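Local coordinates for protein uronate isomerase (Caulobacter crescentus, PDB 2Q01) that catalyses the isomerisation of D-glucuronate to D-fructuronate and of D-galacturonate to D-tagaturonate in pentose and glucuronate interconversion, at residues 411-416 with 467-472; 37-42 with 427-432; 241-246 with 302-307; 165-170 with 473-478. All coordinates share one frame; numbering follows the deposited sequence.

The contacts join helices and loops round the strands of a TIM-barrel chain. Interactions 2 and 4 reach neighbouring strands of one sheet: Ile37 O lies 2.9 Å from Glu166 N, and Ser39 N lies 2.9 Å from Thr167 O. Interaction 1 touches the other three, its centre about 12 Å from that of interaction 2, about 13 Å from that of interaction 4 and about 15 Å from that of interaction 3. Lys467 NZ forms a salt bridge with Glu166 OE1 at 3.2 Å, and Lys471 NZ probably bonds Gly303 O at 3.1 Å. The potassium ion belongs to interaction 1 alone, held by Asn411 OD1.

Interaction 1. Residues 411-416 with 467-472; sequences NTVGFN and KKAYKL. With K (potassium ion), chain E.
Val413 carries most of the packing of segment 411-416 against the end of helix 451-469. Its CG1 meets Ala469 CB at 3.7 Å, and its CB comes to 4.1 Å from Tyr470 CE1. The valine crosses the tyrosine side chain at about a right angle, approaching the ring obliquely. With CG1 anti to the carbonyl carbon (chi1 -57°), one methyl goes to the alanine while CG2 lies near the phenol end of the tyrosine. Ile358 of strand 357-359 touches both Val413 and Tyr470, completing this close apolar patch.

Beyond the hydroxyl the fit is looser and wetter. Asn416 OD1 and Tyr470 OH are 4.4 Å apart, and one water joins them, 2.6 Å from Asn416 OD1, to which it donates, and 2.6 Å from Tyr470 OH. Lys468, next to the packed alanine, is exposed to solvent. At the other end of segment 411-416, Asn411 turns to a potassium ion, bound by Asn411 OD1 at 2.7 Å and by a second water. The carbonyl oxygens of Ala375, Tyr378 and Leu381 and that of Ser75 of the second subunit complete the site, so the ion ties two chains together. Asn411 ND2 bonds Ala407 O, which steadies the amide.

The helix stops in a Schellman motif: Lys471, with positive phi, is its C-prime residue, Leu472 N bonds Lys467 O at 2.9 Å, and Lys471 N bonds Lys468 O. The contact thus joins a capped helix C terminus to a loop carrying an intersubunit potassium site.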
loop_
_atom_site.group_PDB
_atom_site.type_symbol
_atom_site.label_atom_id
_atom_site.label_comp_id
_atom_site.label_asym_id
_atom_site.label_seq_id
_atom_site.Cartn_x
_atom_site.Cartn_y
_atom_site.Cartn_z
ATOM N N ASN B 411 11.179 15.363 11.013
ATOM C CA ASN B 411 11.045 14.101 11.720
ATOM C C ASN B 411 11.649 12.940 10.926
ATOM O O ASN B 411 11.414 11.772 11.245
ATOM C CB ASN B 411 9.570 13.813 11.988
ATOM C CG ASN B 411 9.027 14.594 13.168
ATOM O OD1 ASN B 411 9.664 14.665 14.223
ATOM N ND2 ASN B 411 7.828 15.130 13.027
ATOM N N THR B 412 12.399 13.268 9.877
ATOM C CA THR B 412 13.165 12.283 9.115
ATOM C C THR B 412 14.668 12.546 9.312
ATOM O O THR B 412 15.051 13.574 9.875
ATOM C CB THR B 412 12.763 12.246 7.606
ATOM O OG1 THR B 412 13.269 13.405 6.927
ATOM C CG2 THR B 412 11.232 12.158 7.433
ATOM N N VAL B 413 15.515 11.612 8.880
ATOM C CA VAL B 413 16.956 11.686 9.172
ATOM C C VAL B 413 17.844 11.772 7.920
ATOM O O VAL B 413 19.068 11.641 8.004
ATOM C CB VAL B 413 17.430 10.506 10.090
ATOM C CG1 VAL B 413 16.643 10.471 11.369
ATOM C CG2 VAL B 413 17.324 9.156 9.377
ATOM N N GLY B 414 17.230 12.000 6.765
ATOM C CA GLY B 414 17.965 12.013 5.509
ATOM C C GLY B 414 18.186 10.618 4.949
ATOM O O GLY B 414 17.288 9.777 4.980
ATOM N N PHE B 415 19.390 10.371 4.445
ATOM C CA PHE B 415 19.691 9.152 3.704
ATOM C C PHE B 415 20.906 8.424 4.269
ATOM O O PHE B 415 21.894 9.050 4.652
ATOM C CB PHE B 415 19.904 9.491 2.213
ATOM C CG PHE B 415 20.347 8.324 1.367
ATOM C CD1 PHE B 415 19.430 7.372 0.934
ATOM C CD2 PHE B 415 21.685 8.182 0.991
ATOM C CE1 PHE B 415 19.845 6.288 0.155
ATOM C CE2 PHE B 415 22.104 7.098 0.214
ATOM C CZ PHE B 415 21.184 6.158 -0.208
ATOM N N ASN B 416 20.814 7.098 4.327
ATOM C CA ASN B 416 21.981 6.245 4.519
ATOM C C ASN B 416 22.043 5.198 3.410
ATOM O O ASN B 416 21.010 4.730 2.938
ATOM C CB ASN B 416 22.013 5.619 5.924
ATOM C CG ASN B 416 20.858 4.669 6.185
ATOM O OD1 ASN B 416 19.840 5.056 6.756
ATOM N ND2 ASN B 416 21.019 3.415 5.790
ATOM N N LYS B 467 23.348 15.018 10.054
ATOM C CA LYS B 467 24.302 15.412 11.084
ATOM C C LYS B 467 23.669 15.607 12.467
ATOM O O LYS B 467 24.164 15.059 13.447
ATOM C CB LYS B 467 25.031 16.681 10.671
ATOM C CG LYS B 467 26.336 16.453 9.960
ATOM C CD LYS B 467 27.029 17.781 9.745
ATOM C CE LYS B 467 28.518 17.597 9.635
ATOM N NZ LYS B 467 29.242 18.898 9.634
ATOM N N LYS B 468 22.586 16.379 12.545
ATOM C CA LYS B 468 21.897 16.600 13.820
ATOM C C LYS B 468 21.379 15.304 14.431
ATOM O O LYS B 468 21.599 15.047 15.616
ATOM C CB LYS B 468 20.758 17.620 13.684
ATOM C CG LYS B 468 21.179 19.037 14.040
ATOM C CD LYS B 468 20.006 20.011 14.065
ATOM C CE LYS B 468 20.503 21.430 14.337
ATOM N NZ LYS B 468 19.432 22.456 14.218
ATOM N N ALA B 469 20.732 14.487 13.601
ATOM C CA ALA B 469 20.067 13.262 14.043
ATOM C C ALA B 469 21.039 12.219 14.576
ATOM O O ALA B 469 20.735 11.525 15.549
ATOM C CB ALA B 469 19.239 12.682 12.921
ATOM N N TYR B 470 22.204 12.131 13.941
ATOM C CA TYR B 470 23.241 11.184 14.337
ATOM C C TYR B 470 24.332 11.821 15.189
ATOM O O TYR B 470 25.406 11.253 15.330
ATOM C CB TYR B 470 23.854 10.520 13.104
ATOM C CG TYR B 470 22.935 9.515 12.470
ATOM C CD1 TYR B 470 22.050 9.888 11.462
ATOM C CD2 TYR B 470 22.935 8.187 12.891
ATOM C CE1 TYR B 470 21.188 8.958 10.896
ATOM C CE2 TYR B 470 22.083 7.255 12.327
ATOM C CZ TYR B 470 21.214 7.647 11.330
ATOM O OH TYR B 470 20.376 6.719 10.771
ATOM N N LYS B 471 24.044 13.003 15.739
ATOM C CA LYS B 471 24.932 13.722 16.668
ATOM C C LYS B 471 26.380 13.841 16.162
ATOM O O LYS B 471 27.345 13.640 16.904
ATOM C CB LYS B 471 24.853 13.108 18.076
ATOM C CG LYS B 471 23.441 13.091 18.682
ATOM C CD LYS B 471 23.411 12.319 19.995
ATOM C CE LYS B 471 22.027 12.353 20.634
ATOM N NZ LYS B 471 22.019 11.759 22.011
ATOM N N LEU B 472 26.500 14.174 14.879
ATOM C CA LEU B 472 27.774 14.239 14.174
ATOM C C LEU B 472 28.383 15.644 14.165
ATOM O O LEU B 472 29.366 15.898 13.459
ATOM C CB LEU B 472 27.580 13.736 12.740
ATOM C CG LEU B 472 28.045 12.341 12.314
ATOM C CD1 LEU B 472 28.114 11.365 13.459
ATOM C CD2 LEU B 472 27.123 11.815 11.243
HETATM K K K E . 9.612 13.085 16.418
HETATM O O HOH W 1 20.024 7.140 8.228
HETATM O O HOH W 2 11.813 14.340 17.074
#

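Interaction 2. Residues 37-42 with 427-432; sequences IISPHG and ARHDVA
His429 lays one face of its imidazole against Ile37 and turns its NE2 edge to the backbone of the same strand. Ile37 CG2 sits over the centre of the ring, 3.5 Å from the His429 ring centroid and only 7° off the ring normal, a CH-pi contact. This methyl is anti to the backbone N of Ile37, whereas Ile37 CG1 lies over the same face, toward the root of the side chain, 4.1 Å from His429 CB.

The polar edge is used at the same time. His429 NE2 donates to Ile38 O over 3.1 Å, with an N-H...O angle of 147°. The bond is bent at both ends: the oxygen is tilted from the ring plane, and the nitrogen stands well above the carbonyl plane. Ser39 CB approaches CE1 of the His429 ring at 4.1 Å, while its hydroxyl is hydrogen-bonded to Asp417. Phe415 meets the histidine edge-to-face, so that the imidazole is gripped by apolar and polar partners together.

Strand 37-39 and helix 427-432 run at 103° to each other, their axes 9.8 Å apart. One buried histidine reaches from helix to strand, joining late helix 425-445 to strand 37-39 of the TIM-barrel fold, which runs parallel beside strand 165-169.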
loop_
_atom_site.group_PDB
_atom_site.type_symbol
_atom_site.label_atom_id
_atom_site.label_comp_id
_atom_site.label_asym_id
_atom_site.label_seq_id
_atom_site.Cartn_x
_atom_site.Cartn_y
_atom_site.Cartn_z
ATOM N N ILE B 37 29.540 13.620 1.371
ATOM C CA ILE B 37 28.697 12.475 1.690
ATOM C C ILE B 37 28.751 12.159 3.191
ATOM O O ILE B 37 29.825 11.966 3.766
ATOM C CB ILE B 37 29.103 11.245 0.842
ATOM C CG1 ILE B 37 28.727 11.466 -0.626
ATOM C CG2 ILE B 37 28.455 9.966 1.371
ATOM C CD1 ILE B 37 29.427 10.530 -1.590
ATOM N N ILE B 38 27.585 12.142 3.825
ATOM C CA ILE B 38 27.468 11.678 5.204
ATOM C C ILE B 38 26.749 10.339 5.198
ATOM O O ILE B 38 25.585 10.237 4.781
ATOM C CB ILE B 38 26.733 12.688 6.099
ATOM C CG1 ILE B 38 27.515 13.999 6.150
ATOM C CG2 ILE B 38 26.544 12.127 7.508
ATOM C CD1 ILE B 38 26.665 15.165 6.525
ATOM N N SER B 39 27.465 9.319 5.655
ATOM C CA SER B 39 27.006 7.945 5.563
ATOM C C SER B 39 26.947 7.291 6.956
ATOM O O SER B 39 27.846 6.538 7.335
ATOM C CB SER B 39 27.920 7.172 4.609
ATOM O OG SER B 39 27.459 5.853 4.418
ATOM N N PRO B 40 25.862 7.557 7.710
ATOM C CA PRO B 40 25.832 7.259 9.140
ATOM C C PRO B 40 25.439 5.818 9.505
ATOM O O PRO B 40 25.481 5.457 10.682
ATOM C CB PRO B 40 24.806 8.257 9.669
ATOM C CG PRO B 40 23.888 8.522 8.510
ATOM C CD PRO B 40 24.585 8.133 7.244
ATOM N N HIS B 41 25.077 5.007 8.509
ATOM C CA HIS B 41 24.844 3.580 8.713
ATOM C C HIS B 41 25.221 2.768 7.480
ATOM O O HIS B 41 24.671 2.981 6.393
ATOM C CB HIS B 41 23.385 3.305 9.094
ATOM C CG HIS B 41 23.108 1.866 9.405
ATOM N ND1 HIS B 41 22.337 1.062 8.592
ATOM C CD2 HIS B 41 23.515 1.080 10.431
ATOM C CE1 HIS B 41 22.270 -0.151 9.112
ATOM N NE2 HIS B 41 22.979 -0.167 10.226
ATOM N N GLY B 42 26.147 1.829 7.657
ATOM C CA GLY B 42 26.605 0.985 6.555
ATOM C C GLY B 42 27.429 -0.217 6.973
ATOM O O GLY B 42 27.701 -0.414 8.162
ATOM N N ALA B 427 27.403 6.780 -5.958
ATOM C CA ALA B 427 26.273 6.435 -6.830
ATOM C C ALA B 427 24.926 6.460 -6.110
ATOM O O ALA B 427 23.957 7.002 -6.630
ATOM C CB ALA B 427 26.497 5.074 -7.470
ATOM N N ARG B 428 24.895 5.883 -4.910
ATOM C CA ARG B 428 23.679 5.749 -4.105
ATOM C C ARG B 428 23.233 7.061 -3.484
ATOM O O ARG B 428 22.035 7.332 -3.385
ATOM C CB ARG B 428 23.883 4.705 -3.004
ATOM C CG ARG B 428 23.830 3.283 -3.504
ATOM C CD ARG B 428 24.501 2.331 -2.534
ATOM N NE ARG B 428 24.656 0.991 -3.104
ATOM C CZ ARG B 428 23.728 0.039 -3.069
ATOM N NH1 ARG B 428 22.556 0.259 -2.488
ATOM N NH2 ARG B 428 23.976 -1.142 -3.621
ATOM N N HIS B 429 24.205 7.856 -3.046
ATOM C CA HIS B 429 23.941 9.192 -2.518
ATOM C C HIS B 429 23.488 10.170 -3.589
ATOM O O HIS B 429 22.679 11.044 -3.306
ATOM C CB HIS B 429 25.155 9.737 -1.769
ATOM C CG HIS B 429 25.157 9.396 -0.315
ATOM N ND1 HIS B 429 25.594 8.180 0.163
ATOM C CD2 HIS B 429 24.761 10.105 0.767
ATOM C CE1 HIS B 429 25.470 8.156 1.477
ATOM N NE2 HIS B 429 24.971 9.313 1.869
ATOM N N ASP B 430 23.997 10.010 -4.811
ATOM C CA ASP B 430 23.540 10.800 -5.955
ATOM C C ASP B 430 22.072 10.542 -6.287
ATOM O O ASP B 430 21.325 11.487 -6.554
ATOM C CB ASP B 430 24.398 10.539 -7.191
ATOM C CG ASP B 430 24.259 11.634 -8.225
ATOM O OD1 ASP B 430 23.570 11.419 -9.244
ATOM O OD2 ASP B 430 24.819 12.724 -8.001
ATOM N N VAL B 431 21.670 9.268 -6.272
ATOM C CA VAL B 431 20.269 8.866 -6.480
ATOM C C VAL B 431 19.358 9.497 -5.420
ATOM O O VAL B 431 18.293 10.017 -5.744
ATOM C CB VAL B 431 20.120 7.318 -6.472
ATOM C CG1 VAL B 431 18.653 6.874 -6.428
ATOM C CG2 VAL B 431 20.794 6.721 -7.665
ATOM N N ALA B 432 19.800 9.467 -4.163
ATOM C CA ALA B 432 19.070 10.091 -3.052
ATOM C C ALA B 432 18.839 11.572 -3.293
ATOM O O ALA B 432 17.742 12.078 -3.077
ATOM C CB ALA B 432 19.827 9.897 -1.760
#

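Interaction 3. Residues 241-246 with 302-307; sequences AFIDAG and DGLVMQ
Ile243 and Asp302 come together through their first torsions. In Ile243, CG1 is anti to the carbonyl carbon (chi1 -71°), and an extended second torsion carries CD1 across to the aspartate. In Asp302, chi1 of 65° puts CG between the backbone N and the carbonyl carbon, folding the carboxylate over the chain that follows.

Ile243 CD1 then rests on Asp302 CB at 3.7 Å, touching the aliphatic root of the acidic side chain. Its neighbour CG1 meets Leu304 CD1, also at 3.7 Å. The isoleucine therefore bridges the two residues on either side of Gly303, crossing each at a slant, and no hydrogen bond links the two segments directly.

The carboxylate is held from both sides of the contact. Leu304 N donates to Asp302 OD2 over 3.2 Å with an N-H...O angle of 158°, arriving on the anti side of that oxygen, and Arg239 of helix 228-244 forms a salt bridge with the same atom. Two bonds thus grip OD2 and restrain the carboxylate, and the arginine adds a charged tie beside the apolar one.

Both helices end here on a glycine of positive phi. Gly246 closes helix 228-244 in a Schellman motif, its N bonded to Ile243 O at 2.9 Å. Gly303 follows helix 281-302 within an Asx turn made by Asp302, a bend that leads the chain into strand 305-308 of the parallel barrel sheet.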
loop_
_atom_site.group_PDB
_atom_site.type_symbol
_atom_site.label_atom_id
_atom_site.label_comp_id
_atom_site.label_asym_id
_atom_site.label_seq_id
_atom_site.Cartn_x
_atom_site.Cartn_y
_atom_site.Cartn_z
ATOM N N ALA B 241 33.265 1.624 24.734
ATOM C CA ALA B 241 34.359 1.349 23.802
ATOM C C ALA B 241 34.033 1.762 22.366
ATOM O O ALA B 241 34.921 2.172 21.624
ATOM C CB ALA B 241 34.733 -0.124 23.850
ATOM N N PHE B 242 32.763 1.644 21.985
ATOM C CA PHE B 242 32.298 2.041 20.657
ATOM C C PHE B 242 32.244 3.561 20.527
ATOM O O PHE B 242 32.653 4.110 19.507
ATOM C CB PHE B 242 30.929 1.427 20.357
ATOM C CG PHE B 242 30.986 0.024 19.807
ATOM C CD1 PHE B 242 31.459 -1.036 20.576
ATOM C CD2 PHE B 242 30.530 -0.246 18.520
ATOM C CE1 PHE B 242 31.496 -2.333 20.073
ATOM C CE2 PHE B 242 30.563 -1.539 18.005
ATOM C CZ PHE B 242 31.050 -2.583 18.782
ATOM N N ILE B 243 31.739 4.223 21.568
ATOM C CA ILE B 243 31.736 5.686 21.686
ATOM C C ILE B 243 33.146 6.264 21.544
ATOM O O ILE B 243 33.361 7.226 20.794
ATOM C CB ILE B 243 31.096 6.127 23.032
ATOM C CG1 ILE B 243 29.594 5.866 22.997
ATOM C CG2 ILE B 243 31.348 7.609 23.329
ATOM C CD1 ILE B 243 28.976 5.691 24.344
ATOM N N ASP B 244 34.097 5.649 22.248
ATOM C CA ASP B 244 35.512 6.011 22.172
ATOM C C ASP B 244 36.108 5.769 20.783
ATOM O O ASP B 244 37.101 6.397 20.410
ATOM C CB ASP B 244 36.316 5.247 23.228
ATOM C CG ASP B 244 35.981 5.675 24.651
ATOM O OD1 ASP B 244 36.248 4.882 25.579
ATOM O OD2 ASP B 244 35.456 6.793 24.848
ATOM N N ALA B 245 35.492 4.863 20.026
ATOM C CA ALA B 245 35.867 4.603 18.639
ATOM C C ALA B 245 35.081 5.491 17.662
ATOM O O ALA B 245 35.210 5.357 16.440
ATOM C CB ALA B 245 35.668 3.129 18.307
ATOM N N GLY B 246 34.260 6.385 18.209
ATOM C CA GLY B 246 33.563 7.389 17.414
ATOM C C GLY B 246 32.086 7.162 17.164
ATOM O O GLY B 246 31.441 7.996 16.524
ATOM N N ASP B 302 24.396 7.251 27.949
ATOM C CA ASP B 302 25.539 7.418 27.032
ATOM C C ASP B 302 25.254 8.130 25.703
ATOM O O ASP B 302 26.182 8.424 24.943
ATOM C CB ASP B 302 26.305 6.093 26.819
ATOM C CG ASP B 302 25.488 5.007 26.103
ATOM O OD1 ASP B 302 25.829 3.818 26.290
ATOM O OD2 ASP B 302 24.533 5.308 25.351
ATOM N N GLY B 303 23.981 8.402 25.429
ATOM C CA GLY B 303 23.591 9.202 24.271
ATOM C C GLY B 303 23.707 8.538 22.908
ATOM O O GLY B 303 23.793 9.223 21.886
ATOM N N LEU B 304 23.715 7.209 22.890
ATOM C CA LEU B 304 23.678 6.457 21.639
ATOM C C LEU B 304 22.306 6.500 20.978
ATOM O O LEU B 304 21.308 6.104 21.572
ATOM C CB LEU B 304 24.104 5.010 21.868
ATOM C CG LEU B 304 25.357 4.508 21.151
ATOM C CD1 LEU B 304 26.443 5.552 21.130
ATOM C CD2 LEU B 304 25.850 3.226 21.787
ATOM N N VAL B 305 22.274 6.998 19.747
ATOM C CA VAL B 305 21.054 7.050 18.945
ATOM C C VAL B 305 20.670 5.638 18.507
ATOM O O VAL B 305 21.487 4.892 17.987
ATOM C CB VAL B 305 21.221 7.988 17.727
ATOM C CG1 VAL B 305 20.083 7.823 16.768
ATOM C CG2 VAL B 305 21.309 9.439 18.181
ATOM N N MET B 306 19.417 5.273 18.728
ATOM C CA MET B 306 19.002 3.894 18.589
ATOM C C MET B 306 18.259 3.653 17.280
ATOM O O MET B 306 17.166 4.168 17.082
ATOM C CB MET B 306 18.121 3.549 19.779
ATOM C CG MET B 306 17.980 2.098 20.071
ATOM S SD MET B 306 17.064 1.959 21.604
ATOM C CE MET B 306 15.802 0.831 21.054
ATOM N N GLN B 307 18.847 2.861 16.391
ATOM C CA GLN B 307 18.174 2.506 15.140
ATOM C C GLN B 307 17.499 1.141 15.218
ATOM O O GLN B 307 18.146 0.133 15.491
ATOM C CB GLN B 307 19.151 2.514 13.967
ATOM C CG GLN B 307 19.981 3.771 13.834
ATOM C CD GLN B 307 21.041 3.638 12.758
ATOM O OE1 GLN B 307 22.176 3.254 13.036
ATOM N NE2 GLN B 307 20.668 3.938 11.518
#

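Interaction 4. Residues 165-170 with 473-478; sequences IETLAT and DQRPDW
Arg475 NH2 donates to the backbone carbonyl of Glu166, with NH2 and Glu166 O 2.7 Å apart and an N-H...O angle of 159°. The oxygen lies at the guanidinium edge, near its plane, although the nitrogen itself stands well above the carbonyl plane. Beside this bond Glu166 CG touches the same NH2 at 3.3 Å, and Thr167 OG1 lies farther out along the edge, 3.7 Å from Arg475 NH2.

The arginine reaches this point by folding: its chain bends at both chi2 and chi3. Arg475 NE bonds Arg480 O, which helps to set the turn of the group, and His192 of strand 192-194 packs against the side chain. Thr167 OG1 is hydrogen-bonded to His192 ND1.

The carboxylate of Glu166 is engaged by Lys467 of helix 451-469 instead. Glu166 OE1 is still 4.7 Å from Arg475 NH2, with the carboxylate and guanidinium planes 73° apart, so the opposite charges are near but unbonded. The strand is thus gripped through its main chain at the corner where it turns; the nearby carboxylate would probably stabilise the arginine's positive charge at a distance rather than by direct pairing.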
loop_
_atom_site.group_PDB
_atom_site.type_symbol
_atom_site.label_atom_id
_atom_site.label_comp_id
_atom_site.label_asym_id
_atom_site.label_seq_id
_atom_site.Cartn_x
_atom_site.Cartn_y
_atom_site.Cartn_z
ATOM N N ILE B 165 33.843 11.806 1.093
ATOM C CA ILE B 165 33.118 11.263 2.224
ATOM C C ILE B 165 33.575 11.996 3.468
ATOM O O ILE B 165 34.765 12.051 3.770
ATOM C CB ILE B 165 33.287 9.737 2.351
ATOM C CG1 ILE B 165 32.811 9.057 1.058
ATOM C CG2 ILE B 165 32.510 9.204 3.570
ATOM C CD1 ILE B 165 33.324 7.644 0.840
ATOM N N GLU B 166 32.615 12.590 4.164
ATOM C CA GLU B 166 32.892 13.283 5.404
ATOM C C GLU B 166 32.901 12.300 6.569
ATOM O O GLU B 166 33.850 12.271 7.350
ATOM C CB GLU B 166 31.863 14.381 5.631
ATOM C CG GLU B 166 32.145 15.212 6.858
ATOM C CD GLU B 166 31.619 16.616 6.744
ATOM O OE1 GLU B 166 30.845 17.009 7.634
ATOM O OE2 GLU B 166 31.982 17.324 5.776
ATOM N N THR B 167 31.839 11.500 6.665
ATOM C CA THR B 167 31.671 10.500 7.716
ATOM C C THR B 167 31.244 9.181 7.086
ATOM O O THR B 167 30.346 9.157 6.246
ATOM C CB THR B 167 30.595 10.951 8.736
ATOM O OG1 THR B 167 31.005 12.180 9.347
ATOM C CG2 THR B 167 30.360 9.897 9.819
ATOM N N LEU B 168 31.907 8.094 7.478
ATOM C CA LEU B 168 31.485 6.746 7.103
ATOM C C LEU B 168 31.397 5.884 8.354
ATOM O O LEU B 168 32.365 5.774 9.100
ATOM C CB LEU B 168 32.472 6.126 6.108
ATOM C CG LEU B 168 32.204 4.725 5.552
ATOM C CD1 LEU B 168 30.885 4.672 4.792
ATOM C CD2 LEU B 168 33.344 4.295 4.645
ATOM N N ALA B 169 30.236 5.282 8.584
ATOM C CA ALA B 169 30.065 4.376 9.718
ATOM C C ALA B 169 30.040 2.920 9.269
ATOM O O ALA B 169 29.398 2.572 8.276
ATOM C CB ALA B 169 28.802 4.721 10.512
ATOM N N THR B 170 30.758 2.078 10.003
ATOM C CA THR B 170 30.700 0.633 9.817
ATOM C C THR B 170 29.866 0.016 10.954
ATOM O O THR B 170 29.437 0.724 11.862
ATOM C CB THR B 170 32.116 0.018 9.758
ATOM O OG1 THR B 170 32.684 -0.004 11.070
ATOM C CG2 THR B 170 33.021 0.830 8.840
ATOM N N ASP B 473 27.808 16.539 14.969
ATOM C CA ASP B 473 28.201 17.948 15.002
ATOM C C ASP B 473 29.532 18.219 15.708
ATOM O O ASP B 473 30.139 19.272 15.502
ATOM C CB ASP B 473 27.082 18.799 15.610
ATOM C CG ASP B 473 25.904 18.987 14.659
ATOM O OD1 ASP B 473 24.753 19.063 15.146
ATOM O OD2 ASP B 473 26.122 19.060 13.429
ATOM N N GLN B 474 29.980 17.278 16.536
ATOM C CA GLN B 474 31.309 17.358 17.133
ATOM C C GLN B 474 32.251 16.396 16.425
ATOM O O GLN B 474 32.217 15.190 16.677
ATOM C CB GLN B 474 31.286 17.042 18.637
ATOM C CG GLN B 474 30.418 17.958 19.493
ATOM C CD GLN B 474 29.157 17.269 19.994
ATOM O OE1 GLN B 474 29.049 16.944 21.176
ATOM N NE2 GLN B 474 28.202 17.037 19.096
ATOM N N ARG B 475 33.073 16.930 15.521
ATOM C CA ARG B 475 34.160 16.160 14.925
ATOM C C ARG B 475 35.218 15.913 15.991
ATOM O O ARG B 475 35.544 16.821 16.761
ATOM C CB ARG B 475 34.806 16.905 13.749
ATOM C CG ARG B 475 33.993 16.940 12.469
ATOM C CD ARG B 475 34.075 15.640 11.692
ATOM N NE ARG B 475 35.209 15.596 10.770
ATOM C CZ ARG B 475 35.218 14.885 9.643
ATOM N NH1 ARG B 475 36.280 14.886 8.844
ATOM N NH2 ARG B 475 34.154 14.176 9.305
ATOM N N PRO B 476 35.748 14.680 16.053
ATOM C CA PRO B 476 36.856 14.448 16.963
ATOM C C PRO B 476 38.172 14.967 16.379
ATOM O O PRO B 476 38.261 15.215 15.173
ATOM C CB PRO B 476 36.882 12.923 17.112
ATOM C CG PRO B 476 35.731 12.391 16.297
ATOM C CD PRO B 476 35.369 13.454 15.332
ATOM N N ASP B 477 39.175 15.121 17.241
ATOM C CA ASP B 477 40.475 15.683 16.867
ATOM C C ASP B 477 41.271 14.789 15.919
ATOM O O ASP B 477 42.110 15.279 15.162
ATOM C CB ASP B 477 41.313 15.971 18.120
ATOM C CG ASP B 477 40.590 16.858 19.127
ATOM O OD1 ASP B 477 41.107 17.957 19.426
ATOM O OD2 ASP B 477 39.509 16.459 19.620
ATOM N N TRP B 478 40.998 13.484 15.964
ATOM C CA TRP B 478 41.737 12.498 15.169
ATOM C C TRP B 478 41.366 12.470 13.687
ATOM O O TRP B 478 42.087 11.885 12.871
ATOM C CB TRP B 478 41.626 11.093 15.784
ATOM C CG TRP B 478 40.225 10.564 16.014
ATOM C CD1 TRP B 478 39.549 10.543 17.197
ATOM C CD2 TRP B 478 39.354 9.948 15.044
ATOM N NE1 TRP B 478 38.313 9.962 17.030
ATOM C CE2 TRP B 478 38.168 9.589 15.719
ATOM C CE3 TRP B 478 39.464 9.662 13.672
ATOM C CZ2 TRP B 478 37.094 8.967 15.070
ATOM C CZ3 TRP B 478 38.402 9.039 13.031
ATOM C CH2 TRP B 478 37.231 8.701 13.731
#